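Local structure of gamma-glutamyltranspeptidase (Streptomyces lincolnensis, 6J3I) at residues A58-I63 and T481-S486; E71-C76 and A255-P260; A259-D264 and V281-L286; A421-V426 and M433-P438. The protein probably cleaves or transfers gamma-glutamyl groups, as an LmbA-like homologue of gamma-glutamyltranspeptidases in the N-terminal-nucleophile hydrolase superfamily. The protein carries 1 engineered substitution. One frame throughout, in Å; residues are numbered along the deposited sequence.

The four contacts illustrate how one fold changes its chemistry from centre to margin. Contacts 1 and 4 lie in the core, with every touching residue buried, and they meet where Pro62 and Pro485 pack on Thr437. Contact 4 is a hairpin laced by backbone hydrogen bonds, whereas contact 1 sets a loop against strand 61-66 through proline and leucine carbons. Contacts 2 and 3 have their centres about 16 and 17 Å from that of the chain and share Ala259 and Pro260; contact 2 is partly exposed, contact 3 mostly buried. Contact 2 again pairs strands, with an exposed arginine beside it; contact 3 packs a helix by apolar contact. Ile63 and Leu75 probably hydrogen-bond, joining contacts 1 and 2.

Contact 1 (A58-I63 and T481-S486); sequences AGEVPI and TTLTPS
Two residues grip the carboxylate of Glu60, Arg459 by a salt bridge to OE1 and Gln78 by a weak hydrogen bond to OE2, while lower down the same side chain Glu60 CG touches Leu483 CD1 at 3.6 Å. That meeting depends on the glutamate's first torsion, which tucks CG between the backbone N and the carbonyl carbon (chi1 41°). The chain then bends at chi2 and carries the carboxylate on to its two partners. Nearer its backbone, Leu483 presents its CB to the pyrrolidine ring across the contact, where Pro62 CD lies 3.5 Å from Leu483 CB. The two side chains cross at about a right angle, and the neighbouring ring carbon, Pro62 CG, comes within 3.3 Å of Leu483 O. In the fold, residues 61-63 begin a strand of the central beta layers of an N-terminal-nucleophile hydrolase, and 481-486 is the loop that runs into strand 486-490. The loop thus lies against strand 61-66 by carbon contact instead of pairing with it as another strand. A weak bond within the loop joins Leu483 N to Thr481 OG1, which is also hydrogen-bonded to Gln78. Two prolines meet at the far end, Pro62 CB standing 3.7 Å from Pro485 CD. Pro485 CG in turn comes within 3.5 Å of Pro62 O, while Thr484, turned away from the strand, is hydrogen-bonded to Asp507 and Lys272.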
loop_
_atom_site.group_PDB
_atom_site.type_symbol
_atom_site.label_atom_id
_atom_site.label_comp_id
_atom_site.label_asym_id
_atom_site.label_seq_id
_atom_site.Cartn_x
_atom_site.Cartn_y
_atom_site.Cartn_z
ATOM N N ALA A 58 -13.623 -2.162 1.349
ATOM C CA ALA A 58 -13.400 -3.436 2.042
ATOM C C ALA A 58 -11.940 -3.924 1.990
ATOM O O ALA A 58 -11.639 -5.080 2.334
ATOM C CB ALA A 58 -14.334 -4.492 1.482
ATOM N N GLY A 59 -11.034 -3.048 1.569
ATOM C CA GLY A 59 -9.607 -3.342 1.606
ATOM C C GLY A 59 -9.001 -3.084 2.977
ATOM O O GLY A 59 -9.641 -3.321 4.001
ATOM N N GLU A 60 -7.772 -2.575 2.974
ATOM C CA GLU A 60 -6.957 -2.431 4.175
ATOM C C GLU A 60 -6.101 -1.180 4.066
ATOM O O GLU A 60 -5.972 -0.609 2.990
ATOM C CB GLU A 60 -6.068 -3.667 4.386
ATOM C CG GLU A 60 -5.431 -4.242 3.119
ATOM C CD GLU A 60 -6.242 -5.358 2.443
ATOM O OE1 GLU A 60 -6.199 -5.422 1.191
ATOM O OE2 GLU A 60 -6.886 -6.191 3.132
ATOM N N VAL A 61 -5.528 -0.759 5.191
ATOM C CA VAL A 61 -4.708 0.452 5.250
ATOM C C VAL A 61 -3.821 0.507 6.503
ATOM O O VAL A 61 -4.333 0.443 7.621
ATOM C CB VAL A 61 -5.583 1.737 5.165
ATOM C CG1 VAL A 61 -6.511 1.883 6.364
ATOM C CG2 VAL A 61 -4.720 2.980 5.003
ATOM N N PRO A 62 -2.487 0.612 6.316
ATOM C CA PRO A 62 -1.617 1.132 7.366
ATOM C C PRO A 62 -1.580 2.661 7.330
ATOM O O PRO A 62 -1.498 3.248 6.252
ATOM C CB PRO A 62 -0.230 0.550 7.028
ATOM C CG PRO A 62 -0.389 -0.256 5.796
ATOM C CD PRO A 62 -1.713 0.066 5.191
ATOM N N ILE A 63 -1.637 3.276 8.508
ATOM C CA ILE A 63 -1.569 4.728 8.671
ATOM C C ILE A 63 -0.461 5.007 9.674
ATOM O O ILE A 63 -0.429 4.399 10.741
ATOM C CB ILE A 63 -2.896 5.310 9.222
ATOM C CG1 ILE A 63 -4.094 4.746 8.445
ATOM C CG2 ILE A 63 -2.868 6.845 9.202
ATOM C CD1 ILE A 63 -5.448 5.161 8.981
ATOM N N THR A 481 1.736 -7.991 4.564
ATOM C CA THR A 481 1.172 -7.091 3.584
ATOM C C THR A 481 2.242 -6.206 2.971
ATOM O O THR A 481 3.170 -5.779 3.648
ATOM C CB THR A 481 0.024 -6.259 4.200
ATOM O OG1 THR A 481 -0.599 -5.490 3.176
ATOM C CG2 THR A 481 0.493 -5.329 5.326
ATOM N N THR A 482 2.087 -5.933 1.678
ATOM C CA THR A 482 2.967 -5.029 0.944
ATOM C C THR A 482 2.759 -3.551 1.286
ATOM O O THR A 482 3.580 -2.724 0.911
ATOM C CB THR A 482 2.745 -5.153 -0.571
ATOM O OG1 THR A 482 1.360 -4.928 -0.876
ATOM C CG2 THR A 482 3.171 -6.519 -1.059
ATOM N N LEU A 483 1.668 -3.225 1.978
ATOM C CA LEU A 483 1.286 -1.832 2.226
ATOM C C LEU A 483 2.186 -1.204 3.271
ATOM O O LEU A 483 2.254 -1.674 4.396
ATOM C CB LEU A 483 -0.178 -1.748 2.664
ATOM C CG LEU A 483 -1.179 -2.441 1.726
ATOM C CD1 LEU A 483 -2.605 -2.195 2.191
ATOM C CD2 LEU A 483 -0.992 -2.020 0.274
ATOM N N THR A 484 2.845 -0.112 2.904
ATOM C CA THR A 484 3.977 0.365 3.667
ATOM C C THR A 484 4.243 1.883 3.529
ATOM O O THR A 484 5.128 2.321 2.773
ATOM C CB THR A 484 5.220 -0.487 3.340
ATOM O OG1 THR A 484 6.311 -0.038 4.143
ATOM C CG2 THR A 484 5.594 -0.427 1.853
ATOM N N PRO A 485 3.491 2.700 4.292
ATOM C CA PRO A 485 3.786 4.137 4.322
ATOM C C PRO A 485 5.028 4.452 5.157
ATOM O O PRO A 485 5.577 3.565 5.820
ATOM C CB PRO A 485 2.535 4.736 4.961
ATOM C CG PRO A 485 2.000 3.649 5.826
ATOM C CD PRO A 485 2.430 2.336 5.245
ATOM N N SER A 486 5.435 5.719 5.128
ATOM C CA SER A 486 6.679 6.176 5.742
ATOM C C SER A 486 6.543 7.561 6.357
ATOM O O SER A 486 5.859 8.428 5.807
ATOM C CB SER A 486 7.796 6.241 4.699
ATOM O OG SER A 486 8.057 4.980 4.110
#

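Contact 2 (E71-C76 and A255-P260); sequences EVRVLC and ATYEAP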
loop_
_atom_site.group_PDB
_atom_site.type_symbol
_atom_site.label_atom_id
_atom_site.label_comp_id
_atom_site.label_asym_id
_atom_site.label_seq_id
_atom_site.Cartn_x
_atom_site.Cartn_y
_atom_site.Cartn_z
ATOM N N GLU A 71 4.036 11.524 19.881
ATOM C CA GLU A 71 4.704 10.329 19.365
ATOM C C GLU A 71 4.229 9.954 17.963
ATOM O O GLU A 71 3.033 10.046 17.656
ATOM C CB GLU A 71 4.459 9.143 20.309
ATOM N N VAL A 72 5.183 9.538 17.124
ATOM C CA VAL A 72 4.878 8.859 15.870
ATOM C C VAL A 72 4.225 7.522 16.208
ATOM O O VAL A 72 4.738 6.754 17.031
ATOM C CB VAL A 72 6.136 8.633 15.006
ATOM C CG1 VAL A 72 5.838 7.749 13.792
ATOM C CG2 VAL A 72 6.673 9.968 14.537
ATOM N N ARG A 73 3.101 7.251 15.554
ATOM C CA ARG A 73 2.262 6.112 15.895
ATOM C C ARG A 73 1.706 5.457 14.631
ATOM O O ARG A 73 1.446 6.131 13.633
ATOM C CB ARG A 73 1.138 6.580 16.820
ATOM C CG ARG A 73 0.543 5.494 17.695
ATOM C CD ARG A 73 1.363 5.170 18.941
ATOM N NE ARG A 73 0.552 4.331 19.837
ATOM C CZ ARG A 73 0.980 3.317 20.598
ATOM N NH1 ARG A 73 2.263 2.943 20.641
ATOM N NH2 ARG A 73 0.090 2.659 21.333
ATOM N N VAL A 74 1.566 4.133 14.681
ATOM C CA VAL A 74 0.990 3.346 13.588
ATOM C C VAL A 74 -0.468 3.059 13.933
ATOM O O VAL A 74 -0.781 2.722 15.070
ATOM C CB VAL A 74 1.766 2.019 13.368
ATOM C CG1 VAL A 74 1.039 1.068 12.419
ATOM C CG2 VAL A 74 3.163 2.308 12.833
ATOM N N LEU A 75 -1.350 3.204 12.953
ATOM C CA LEU A 75 -2.723 2.721 13.065
ATOM C C LEU A 75 -2.911 1.602 12.053
ATOM O O LEU A 75 -2.898 1.833 10.834
ATOM C CB LEU A 75 -3.744 3.841 12.854
ATOM C CG LEU A 75 -5.244 3.491 12.885
ATOM C CD1 LEU A 75 -5.652 2.506 13.971
ATOM C CD2 LEU A 75 -6.051 4.774 13.036
ATOM N N CYS A 76 -3.094 0.395 12.585
ATOM C CA CYS A 76 -3.126 -0.822 11.799
ATOM C C CYS A 76 -4.526 -1.111 11.317
ATOM O O CYS A 76 -5.354 -1.625 12.073
ATOM C CB CYS A 76 -2.642 -2.008 12.617
ATOM S SG CYS A 76 -2.868 -3.560 11.725
ATOM N N ALA A 255 -9.452 -2.147 14.290
ATOM C CA ALA A 255 -8.153 -1.565 13.983
ATOM C C ALA A 255 -7.491 -1.192 15.299
ATOM O O ALA A 255 -8.174 -0.764 16.234
ATOM C CB ALA A 255 -8.309 -0.343 13.107
ATOM N N THR A 256 -6.171 -1.366 15.354
ATOM C CA THR A 256 -5.368 -1.152 16.560
ATOM C C THR A 256 -4.210 -0.172 16.341
ATOM O O THR A 256 -3.721 -0.006 15.222
ATOM C CB THR A 256 -4.745 -2.472 17.051
ATOM O OG1 THR A 256 -4.191 -3.183 15.932
ATOM C CG2 THR A 256 -5.788 -3.337 17.742
ATOM N N TYR A 257 -3.775 0.454 17.432
ATOM C CA TYR A 257 -2.583 1.302 17.452
ATOM C C TYR A 257 -1.349 0.509 17.836
ATOM O O TYR A 257 -1.432 -0.465 18.579
ATOM C CB TYR A 257 -2.754 2.431 18.462
ATOM C CG TYR A 257 -3.741 3.480 18.018
ATOM C CD1 TYR A 257 -3.421 4.387 17.008
ATOM C CD2 TYR A 257 -5.002 3.564 18.598
ATOM C CE1 TYR A 257 -4.331 5.354 16.594
ATOM C CE2 TYR A 257 -5.917 4.524 18.188
ATOM C CZ TYR A 257 -5.578 5.421 17.189
ATOM O OH TYR A 257 -6.486 6.379 16.796
ATOM N N GLU A 258 -0.199 0.931 17.334
ATOM C CA GLU A 258 1.062 0.377 17.808
ATOM C C GLU A 258 2.224 1.311 17.503
ATOM O O GLU A 258 2.096 2.250 16.719
ATOM C CB GLU A 258 1.311 -1.042 17.257
ATOM C CG GLU A 258 0.653 -1.355 15.923
ATOM C CD GLU A 258 1.060 -2.705 15.372
ATOM O OE1 GLU A 258 2.186 -2.826 14.853
ATOM O OE2 GLU A 258 0.250 -3.643 15.447
ATOM N N ALA A 259 3.345 1.046 18.162
ATOM C CA ALA A 259 4.583 1.770 17.937
ATOM C C ALA A 259 5.096 1.426 16.552
ATOM O O ALA A 259 4.872 0.316 16.066
ATOM C CB ALA A 259 5.625 1.384 18.976
ATOM N N PRO A 260 5.785 2.371 15.901
ATOM C CA PRO A 260 6.401 2.034 14.630
ATOM C C PRO A 260 7.636 1.182 14.822
ATOM O O PRO A 260 8.154 1.079 15.927
ATOM C CB PRO A 260 6.797 3.397 14.063
ATOM C CG PRO A 260 6.980 4.256 15.259
ATOM C CD PRO A 260 5.930 3.801 16.220
#
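Leu75 carries its CG anti to the backbone N (chi1 178°), while the Tyr257 ring is swung beside its own backbone N (chi1 -72°), and the two meet on one face of an antiparallel pair of strands. Leu75 CD1 sits over the face of the ring, 4.2 Å from the Tyr257 centroid, a CH-pi contact. Beneath them the backbones bond at alternate residues: Val74 N to Glu258 O at 2.8 Å, Cys76 N to Thr256 O at 2.7 Å. The pairing frays at Thr256 N, whose bond to Cys76 O is weak. At the exposed edge of the pair, the Arg73 guanidinium lies over Glu258 CA and not on the Tyr257 ring, although the two planes are only 12° apart. Beyond the last bridge, Pro260 CD lies 3.3 Å from Val72 O. Replacing Tyr257 by alanine would probably take the ring face away from Leu75 CD1 and leave Asp121, on helix 111-122, without its hydroxyl partner. On the other face Val74 CG2 packs on Pro260, and Glu258 extends to a salt bridge with Arg478. The chemistry thus implies two faces that each mix carbon packing with a polar end, Tyr257 OH to Asp121 on one and Glu258 to Arg478 on the other.

Contact 3 (A259-D264 and V281-L286); sequences APATYD and VLLQQL
Strand 261-264 and helix 281-286 run almost side by side, their axes 8.5 Å apart at closest and their directions differing by 18°. The backbones come nearest at Tyr263 and Leu283, with 5.9 Å from CA to CA. Leu283 fills the interval: its CG packs on Tyr263 CB at 3.6 Å, and its CD2 branch reaches back along the strand to Ala261 CB at 3.7 Å. With CG anti to the backbone N (chi1 -173°), Tyr263 lays its ring along the helix toward the next turn. There CD2 of the ring touches Leu286 CB at 3.7 Å, the two side chains running antiparallel alongside one another. A serine in place of Tyr263 would probably open a gap beside Leu286 CB, where the ring now makes its contact. Away from the strand, Gln285 NE2 is shared between two backbone oxygens, Val281 O one turn back in its own helix and Asp507 O of helix 506-519. Strand 256-265 and strand 268-272 form a hairpin whose chain then continues into this helix, and in this contact the helix lies back against its own hairpin. Leu286 also packs on Val270 of the hairpin and on Leu511 of helix 506-519, and Val281 and Gln285 lean on helix 299-319.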
loop_
_atom_site.group_PDB
_atom_site.type_symbol
_atom_site.label_atom_id
_atom_site.label_comp_id
_atom_site.label_asym_id
_atom_site.label_seq_id
_atom_site.Cartn_x
_atom_site.Cartn_y
_atom_site.Cartn_z
ATOM N N ALA A 259 3.345 1.046 18.162
ATOM C CA ALA A 259 4.583 1.770 17.937
ATOM C C ALA A 259 5.096 1.426 16.552
ATOM O O ALA A 259 4.872 0.316 16.066
ATOM C CB ALA A 259 5.625 1.384 18.976
ATOM N N PRO A 260 5.785 2.371 15.901
ATOM C CA PRO A 260 6.401 2.034 14.630
ATOM C C PRO A 260 7.636 1.182 14.822
ATOM O O PRO A 260 8.154 1.079 15.927
ATOM C CB PRO A 260 6.797 3.397 14.063
ATOM C CG PRO A 260 6.980 4.256 15.259
ATOM C CD PRO A 260 5.930 3.801 16.220
ATOM N N ALA A 261 8.083 0.558 13.742
ATOM C CA ALA A 261 9.453 0.106 13.635
ATOM C C ALA A 261 10.209 1.314 13.120
ATOM O O ALA A 261 9.749 1.976 12.191
ATOM C CB ALA A 261 9.569 -1.051 12.665
ATOM N N THR A 262 11.353 1.597 13.739
ATOM C CA THR A 262 12.171 2.774 13.427
ATOM C C THR A 262 13.620 2.346 13.223
ATOM O O THR A 262 14.040 1.314 13.738
ATOM C CB THR A 262 12.129 3.823 14.562
ATOM O OG1 THR A 262 12.819 3.317 15.709
ATOM C CG2 THR A 262 10.696 4.166 14.964
ATOM N N TYR A 263 14.373 3.144 12.474
ATOM C CA TYR A 263 15.819 2.956 12.328
ATOM C C TYR A 263 16.524 4.288 12.080
ATOM O O TYR A 263 16.249 4.973 11.089
ATOM C CB TYR A 263 16.151 1.993 11.187
ATOM C CG TYR A 263 17.623 1.646 11.133
ATOM C CD1 TYR A 263 18.206 0.903 12.160
ATOM C CD2 TYR A 263 18.438 2.065 10.076
ATOM C CE1 TYR A 263 19.552 0.582 12.141
ATOM C CE2 TYR A 263 19.793 1.745 10.046
ATOM C CZ TYR A 263 20.343 1.005 11.089
ATOM O OH TYR A 263 21.671 0.656 11.110
ATOM N N ASP A 264 17.440 4.633 12.984
ATOM C CA ASP A 264 18.263 5.832 12.864
ATOM C C ASP A 264 19.353 5.634 11.812
ATOM O O ASP A 264 20.073 4.637 11.824
ATOM C CB ASP A 264 18.907 6.177 14.209
ATOM C CG ASP A 264 17.884 6.546 15.289
ATOM O OD1 ASP A 264 16.667 6.675 15.012
ATOM O OD2 ASP A 264 18.319 6.711 16.447
ATOM N N VAL A 281 11.570 -3.853 5.678
ATOM C CA VAL A 281 12.609 -4.047 4.610
ATOM C C VAL A 281 13.323 -2.762 4.234
ATOM O O VAL A 281 14.498 -2.795 3.897
ATOM C CB VAL A 281 12.189 -4.668 3.234
ATOM C CG1 VAL A 281 12.801 -6.050 3.060
ATOM C CG2 VAL A 281 10.707 -4.678 2.969
ATOM N N LEU A 282 12.609 -1.646 4.242
ATOM C CA LEU A 282 13.248 -0.360 4.006
ATOM C C LEU A 282 14.359 -0.160 5.040
ATOM O O LEU A 282 15.515 0.103 4.690
ATOM C CB LEU A 282 12.233 0.774 4.087
ATOM C CG LEU A 282 12.697 2.077 3.430
ATOM C CD1 LEU A 282 11.502 2.883 2.921
ATOM C CD2 LEU A 282 13.550 2.923 4.369
ATOM N N LEU A 283 13.978 -0.318 6.305
ATOM C CA LEU A 283 14.878 -0.235 7.452
ATOM C C LEU A 283 16.099 -1.146 7.300
ATOM O O LEU A 283 17.240 -0.702 7.464
ATOM C CB LEU A 283 14.091 -0.544 8.747
ATOM C CG LEU A 283 13.298 0.610 9.394
ATOM C CD1 LEU A 283 12.827 1.669 8.408
ATOM C CD2 LEU A 283 12.122 0.131 10.225
ATOM N N GLN A 284 15.866 -2.405 6.951
ATOM C CA GLN A 284 16.973 -3.357 6.753
ATOM C C GLN A 284 17.969 -2.948 5.664
ATOM O O GLN A 284 19.161 -3.260 5.752
ATOM C CB GLN A 284 16.438 -4.761 6.465
ATOM C CG GLN A 284 15.933 -5.486 7.706
ATOM C CD GLN A 284 15.802 -6.980 7.500
ATOM O OE1 GLN A 284 14.717 -7.531 7.634
ATOM N NE2 GLN A 284 16.911 -7.645 7.169
ATOM N N GLN A 285 17.481 -2.264 4.635
ATOM C CA GLN A 285 18.349 -1.793 3.558
ATOM C C GLN A 285 19.225 -0.631 4.015
ATOM O O GLN A 285 20.353 -0.496 3.560
ATOM C CB GLN A 285 17.531 -1.387 2.344
ATOM C CG GLN A 285 16.856 -2.545 1.642
ATOM C CD GLN A 285 15.838 -2.058 0.632
ATOM O OE1 GLN A 285 16.193 -1.680 -0.491
ATOM N NE2 GLN A 285 14.567 -2.046 1.027
ATOM N N LEU A 286 18.693 0.203 4.901
ATOM C CA LEU A 286 19.462 1.292 5.497
ATOM C C LEU A 286 20.629 0.729 6.307
ATOM O O LEU A 286 21.791 0.998 6.000
ATOM C CB LEU A 286 18.557 2.200 6.356
ATOM C CG LEU A 286 18.125 3.583 5.821
ATOM C CD1 LEU A 286 18.269 3.773 4.319
ATOM C CD2 LEU A 286 16.698 3.909 6.246
#

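Contact 4 (A421-V426 and M433-P438); sequences ACHLDV and MVAATP. Engineered in segment 421-426: Ala421 (natural residue Thr).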
loop_
_atom_site.group_PDB
_atom_site.type_symbol
_atom_site.label_atom_id
_atom_site.label_comp_id
_atom_site.label_asym_id
_atom_site.label_seq_id
_atom_site.Cartn_x
_atom_site.Cartn_y
_atom_site.Cartn_z
ATOM N N ALA A 421 -2.677 -0.777 -4.686
ATOM C CA ALA A 421 -2.801 0.331 -3.722
ATOM C C ALA A 421 -2.804 1.758 -4.269
ATOM O O ALA A 421 -2.499 2.042 -5.436
ATOM C CB ALA A 421 -1.744 0.221 -2.609
ATOM N N CYS A 422 -3.174 2.639 -3.347
ATOM C CA CYS A 422 -3.045 4.070 -3.469
ATOM C C CYS A 422 -2.130 4.580 -2.374
ATOM O O CYS A 422 -1.691 3.826 -1.495
ATOM C CB CYS A 422 -4.421 4.713 -3.313
ATOM S SG CYS A 422 -5.619 4.149 -4.531
ATOM N N HIS A 423 -1.843 5.873 -2.444
ATOM C CA HIS A 423 -1.170 6.566 -1.361
ATOM C C HIS A 423 -1.703 7.984 -1.153
ATOM O O HIS A 423 -2.251 8.603 -2.062
ATOM C CB HIS A 423 0.350 6.589 -1.541
ATOM C CG HIS A 423 1.068 6.868 -0.264
ATOM N ND1 HIS A 423 1.515 8.122 0.089
ATOM C CD2 HIS A 423 1.302 6.074 0.801
ATOM C CE1 HIS A 423 2.038 8.068 1.300
ATOM N NE2 HIS A 423 1.923 6.837 1.754
ATOM N N LEU A 424 -1.525 8.474 0.069
ATOM C CA LEU A 424 -2.073 9.737 0.496
ATOM C C LEU A 424 -1.288 10.283 1.709
ATOM O O LEU A 424 -1.135 9.582 2.710
ATOM C CB LEU A 424 -3.548 9.502 0.809
ATOM C CG LEU A 424 -4.339 10.584 1.526
ATOM C CD1 LEU A 424 -5.656 10.873 0.834
ATOM C CD2 LEU A 424 -4.573 10.130 2.951
ATOM N N ASP A 425 -0.790 11.519 1.580
ATOM C CA ASP A 425 -0.017 12.240 2.615
ATOM C C ASP A 425 -0.608 13.608 2.882
ATOM O O ASP A 425 -0.957 14.311 1.935
ATOM C CB ASP A 425 1.392 12.544 2.133
ATOM C CG ASP A 425 2.195 11.341 1.923
ATOM O OD1 ASP A 425 2.287 10.543 2.876
ATOM O OD2 ASP A 425 2.760 11.210 0.821
ATOM N N VAL A 426 -0.661 14.010 4.152
ATOM C CA VAL A 426 -1.139 15.351 4.527
ATOM C C VAL A 426 -0.319 15.954 5.672
ATOM O O VAL A 426 0.020 15.266 6.622
ATOM C CB VAL A 426 -2.618 15.333 4.953
ATOM C CG1 VAL A 426 -3.142 16.756 5.122
ATOM C CG2 VAL A 426 -3.474 14.596 3.936
ATOM N N MET A 433 1.123 15.475 10.813
ATOM C CA MET A 433 1.342 14.698 9.592
ATOM C C MET A 433 0.660 13.324 9.609
ATOM O O MET A 433 0.516 12.693 10.665
ATOM C CB MET A 433 2.830 14.525 9.338
ATOM C CG MET A 433 3.581 15.835 9.248
ATOM S SD MET A 433 5.353 15.538 9.208
ATOM C CE MET A 433 5.628 15.640 7.447
ATOM N N VAL A 434 0.235 12.893 8.420
ATOM C CA VAL A 434 -0.245 11.531 8.161
ATOM C C VAL A 434 0.373 11.013 6.875
ATOM O O VAL A 434 0.650 11.782 5.954
ATOM C CB VAL A 434 -1.761 11.434 7.888
ATOM C CG1 VAL A 434 -2.351 10.242 8.622
ATOM C CG2 VAL A 434 -2.495 12.718 8.226
ATOM N N ALA A 435 0.532 9.698 6.804
ATOM C CA ALA A 435 0.883 9.019 5.564
ATOM C C ALA A 435 0.192 7.658 5.567
ATOM O O ALA A 435 0.339 6.885 6.519
ATOM C CB ALA A 435 2.392 8.864 5.441
ATOM N N ALA A 436 -0.572 7.376 4.514
ATOM C CA ALA A 436 -1.376 6.150 4.440
ATOM C C ALA A 436 -1.293 5.538 3.053
ATOM O O ALA A 436 -1.309 6.257 2.055
ATOM C CB ALA A 436 -2.825 6.450 4.792
ATOM N N THR A 437 -1.214 4.212 2.986
ATOM C CA THR A 437 -1.293 3.509 1.697
ATOM C C THR A 437 -2.448 2.514 1.758
ATOM O O THR A 437 -2.257 1.359 2.134
ATOM C CB THR A 437 0.069 2.930 1.197
ATOM O OG1 THR A 437 -0.067 1.588 0.721
ATOM C CG2 THR A 437 1.096 2.961 2.262
ATOM N N PRO A 438 -3.667 2.993 1.423
ATOM C CA PRO A 438 -4.828 2.114 1.331
ATOM C C PRO A 438 -4.835 1.318 0.029
ATOM O O PRO A 438 -4.373 1.797 -1.010
ATOM C CB PRO A 438 -6.021 3.080 1.390
ATOM C CG PRO A 438 -5.496 4.353 0.848
ATOM C CD PRO A 438 -4.042 4.406 1.218
#
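Leu424 and Ala436 pair at the open end of a beta hairpin, strands 424-428 and 433-436, within the layered alpha-beta-beta-alpha fold of N-terminal-nucleophile hydrolases. Two bonds clasp this pair, the shorter from Ala436 N to Leu424 O at 2.9 Å, and a second doubly bonded pair follows at Val426 and Val434. The tight part lies on the Asp425 side. Here the His423 ring, its CG anti to the backbone N (chi1 -161°), folds so that one face meets Ala436 O, while Thr437 CB presses on the ring edge 3.4 Å from His423 CD2. Asp425 OD2 lies at the edge of the same ring, in its plane, and Asp425 OD1 is only 3.1 Å from Ala435 CB. This face turns toward strands 493-499 and 590-594 of the facing layer. The opposite face, where helix 36-50 packs, is buried too but looser across the hairpin: Leu424 CD2 stays 4.5 Å from Ala436 CB, and Val426 CB meets Val434 CG2 at 4.2 Å. Beyond the Leu424-Ala436 pair the strands give way to loop, yet Cys422 N still makes a nearly straight bond to Pro438 O at 2.8 Å. Beside it is Ala421, an engineered replacement of a threonine that, as in relatives, is probably the processing and catalytic nucleophile; the alanine CB rests 3.5 Å from Pro438 O.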